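Putative histidine protein kinase (PDB 3KYJ) probably relays chemoreceptor signals to the flagellar motors as the histidine kinase CheA3, of which this chain is the phosphotransfer (Hpt) domain. Local coordinates at residues Ala21-Ala26 with Val51-Gly56. Numbering follows the deposited sequence.
Sequences AQALDA and VHTFKG
Leu-24 sets one methyl over a face of the Phe-54 ring, and this pair is the main contact between 21-26 and 51-56. The two methyls divide the work: Leu-24 CD2 sits above the face near the rim as a CH-pi contact, 4.1 Å from the Phe-54 centroid and 25° off the normal, while Leu-24 CD1 stands above the ring plane but beyond the CD1-CE1 edge, 3.6 Å from Phe-54 CE1. Leu-24 CG also lies just outside that rim, 3.7 Å from Phe-54 CD1, so the fork is displaced to this side of the ring. Phe-54 swings its CG anti to the backbone N (chi1 -169°), which carries the ring out beside Leu-24 and leaves its CB facing Ala-23. There the backbones come nearest, at 6.1 Å between the CA atoms of Ala-23 and Phe-54. Ala-23 CB lies 4.1 Å from Thr-53 CG2 and 4.3 Å from Phe-54 CB. Thr-53 offers carbon here because CG2 lies anti to its backbone N; its hydroxyl is bonded to the carbonyl O of Arg-49, one turn earlier in the same helix. No hydrogen bond joins the two segments, whose axes approach to 8.7 Å and run roughly antiparallel, at 152° between their directions. Leu-102 of helix 89-112 touches both Leu-24 and Phe-54, and Val-66 of helix 64-82 also touches the ring, tying the pair to two further helices of the bundle. His-52, the predicted phosphorylation site, is turned away from this contact; its ND1 bonds Glu-74 and its NE2 an acidic side chain of another protein chain. Such apolar packing between antiparallel helices belongs to the four-helix bundle of the Hpt domain.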
ATOM      1  N   ALA A  21       9.716   2.572   9.810  1.00 21.11           N
ATOM      2  CA  ALA A  21       9.963   2.283  11.217  1.00 23.12           C
ATOM      3  C   ALA A  21       8.660   2.010  11.960  1.00 21.93           C
ATOM      4  O   ALA A  21       8.616   1.124  12.805  1.00 22.58           O
ATOM      5  CB  ALA A  21      10.718   3.421  11.880  1.00 26.09           C
ATOM      6  N   GLN A  22       7.612   2.775  11.664  1.00 20.57           N
ATOM      7  CA  GLN A  22       6.298   2.533  12.275  1.00 22.56           C
ATOM      8  C   GLN A  22       5.763   1.154  11.898  1.00 19.70           C
ATOM      9  O   GLN A  22       5.257   0.429  12.740  1.00 19.35           O
ATOM     10  CB  GLN A  22       5.299   3.617  11.864  1.00 29.53           C
ATOM     11  CG  GLN A  22       5.620   4.989  12.438  1.00 42.39           C
ATOM     12  CD  GLN A  22       5.579   5.021  13.964  1.00 53.68           C
ATOM     13  OE1 GLN A  22       4.667   4.472  14.593  1.00 56.15           O
ATOM     14  NE2 GLN A  22       6.571   5.670  14.567  1.00 62.92           N
ATOM     15  N   ALA A  23       5.890   0.781  10.630  1.00 18.19           N
ATOM     16  CA  ALA A  23       5.393  -0.514  10.201  1.00 16.35           C
ATOM     17  C   ALA A  23       6.172  -1.647  10.877  1.00 15.72           C
ATOM     18  O   ALA A  23       5.578  -2.619  11.351  1.00 16.17           O
ATOM     19  CB  ALA A  23       5.474  -0.632   8.696  1.00 18.70           C
ATOM     20  N   LEU A  24       7.502  -1.535  10.921  1.00 17.23           N
ATOM     21  CA  LEU A  24       8.290  -2.584  11.568  1.00 17.58           C
ATOM     22  C   LEU A  24       8.039  -2.620  13.082  1.00 18.29           C
ATOM     23  O   LEU A  24       8.047  -3.702  13.683  1.00 18.31           O
ATOM     24  CB  LEU A  24       9.784  -2.458  11.248  1.00 18.92           C
ATOM     25  CG  LEU A  24      10.119  -2.665   9.764  1.00 19.09           C
ATOM     26  CD1 LEU A  24      11.618  -2.563   9.585  1.00 20.33           C
ATOM     27  CD2 LEU A  24       9.603  -4.006   9.267  1.00 21.59           C
ATOM     28  N   ASP A  25       7.774  -1.465  13.698  1.00 18.40           N
ATOM     29  CA  ASP A  25       7.423  -1.459  15.122  1.00 21.16           C
ATOM     30  C   ASP A  25       6.136  -2.266  15.334  1.00 19.17           C
ATOM     31  O   ASP A  25       6.020  -3.005  16.308  1.00 20.37           O
ATOM     32  CB  ASP A  25       7.226  -0.035  15.648  1.00 24.79           C
ATOM     33  CG  ASP A  25       8.545   0.705  15.896  1.00 27.75           C
ATOM     34  OD1 ASP A  25       9.628   0.073  15.888  1.00 28.50           O
ATOM     35  OD2 ASP A  25       8.481   1.931  16.107  1.00 30.78           O
ATOM     36  N   ALA A  26       5.170  -2.095  14.434  1.00 18.05           N
ATOM     37  CA  ALA A  26       3.891  -2.807  14.548  1.00 17.59           C
ATOM     38  C   ALA A  26       4.087  -4.308  14.287  1.00 16.49           C
ATOM     39  O   ALA A  26       3.489  -5.143  14.951  1.00 16.91           O
ATOM     40  CB  ALA A  26       2.862  -2.214  13.580  1.00 18.48           C
ATOM     41  N   VAL A  51       3.307  -5.662   7.467  1.00 13.71           N
ATOM     42  CA  VAL A  51       4.190  -6.207   6.451  1.00 14.06           C
ATOM     43  C   VAL A  51       3.756  -5.710   5.074  1.00 13.83           C
ATOM     44  O   VAL A  51       4.587  -5.314   4.259  1.00 13.47           O
ATOM     45  CB  VAL A  51       4.211  -7.740   6.519  1.00 14.81           C
ATOM     46  CG1 VAL A  51       5.022  -8.299   5.359  1.00 16.50           C
ATOM     47  CG2 VAL A  51       4.852  -8.165   7.840  1.00 16.69           C
ATOM     48  N   HIS A  52       2.451  -5.657   4.840  1.00 14.29           N
ATOM     49  CA  HIS A  52       1.935  -5.204   3.560  1.00 13.37           C
ATOM     50  C   HIS A  52       2.320  -3.734   3.295  1.00 13.97           C
ATOM     51  O   HIS A  52       2.703  -3.357   2.185  1.00 14.51           O
ATOM     52  CB  HIS A  52       0.420  -5.392   3.525  1.00 15.29           C
ATOM     53  CG  HIS A  52      -0.190  -5.085   2.197  1.00 18.28           C
ATOM     54  ND1 HIS A  52       0.002  -5.881   1.088  1.00 21.76           N
ATOM     55  CD2 HIS A  52      -0.984  -4.062   1.799  1.00 22.42           C
ATOM     56  CE1 HIS A  52      -0.650  -5.361   0.064  1.00 25.11           C
ATOM     57  NE2 HIS A  52      -1.257  -4.258   0.467  1.00 24.42           N
ATOM     58  N   THR A  53       2.227  -2.907   4.328  1.00 14.02           N
ATOM     59  CA  THR A  53       2.640  -1.522   4.233  1.00 14.65           C
ATOM     60  C   THR A  53       4.140  -1.421   3.921  1.00 14.24           C
ATOM     61  O   THR A  53       4.575  -0.667   3.032  1.00 13.84           O
ATOM     62  CB  THR A  53       2.339  -0.802   5.549  1.00 16.70           C
ATOM     63  OG1 THR A  53       0.925  -0.655   5.658  1.00 17.97           O
ATOM     64  CG2 THR A  53       3.013   0.576   5.597  1.00 20.82           C
ATOM     65  N   PHE A  54       4.953  -2.174   4.658  1.00 14.14           N
ATOM     66  CA  PHE A  54       6.384  -2.136   4.435  1.00 13.97           C
ATOM     67  C   PHE A  54       6.732  -2.561   2.998  1.00 14.23           C
ATOM     68  O   PHE A  54       7.536  -1.920   2.325  1.00 14.45           O
ATOM     69  CB  PHE A  54       7.085  -2.995   5.474  1.00 15.66           C
ATOM     70  CG  PHE A  54       8.571  -2.807   5.475  1.00 16.13           C
ATOM     71  CD1 PHE A  54       9.155  -1.839   6.259  1.00 18.97           C
ATOM     72  CD2 PHE A  54       9.370  -3.565   4.646  1.00 16.05           C
ATOM     73  CE1 PHE A  54      10.523  -1.641   6.244  1.00 20.73           C
ATOM     74  CE2 PHE A  54      10.740  -3.365   4.608  1.00 17.67           C
ATOM     75  CZ  PHE A  54      11.319  -2.410   5.402  1.00 19.00           C
ATOM     76  N   LYS A  55       6.082  -3.616   2.526  1.00 13.24           N
ATOM     77  CA  LYS A  55       6.240  -4.070   1.162  1.00 12.99           C
ATOM     78  C   LYS A  55       5.868  -2.991   0.138  1.00 12.98           C
ATOM     79  O   LYS A  55       6.629  -2.716  -0.796  1.00 14.29           O
ATOM     80  CB  LYS A  55       5.390  -5.313   0.932  1.00 14.42           C
ATOM     81  CG  LYS A  55       5.589  -5.954  -0.423  1.00 16.87           C
ATOM     82  CD  LYS A  55       4.569  -7.061  -0.762  1.00 20.98           C
ATOM     83  CE  LYS A  55       3.244  -6.454  -1.184  1.00 28.06           C
ATOM     84  NZ  LYS A  55       2.323  -7.473  -1.766  1.00 34.73           N
ATOM     85  N   GLY A  56       4.698  -2.395   0.283  1.00 13.10           N
ATOM     86  CA  GLY A  56       4.268  -1.361  -0.643  1.00 14.06           C
ATOM     87  C   GLY A  56       5.180  -0.146  -0.660  1.00 12.20           C
ATOM     88  O   GLY A  56       5.417   0.442  -1.702  1.00 14.39           O
TER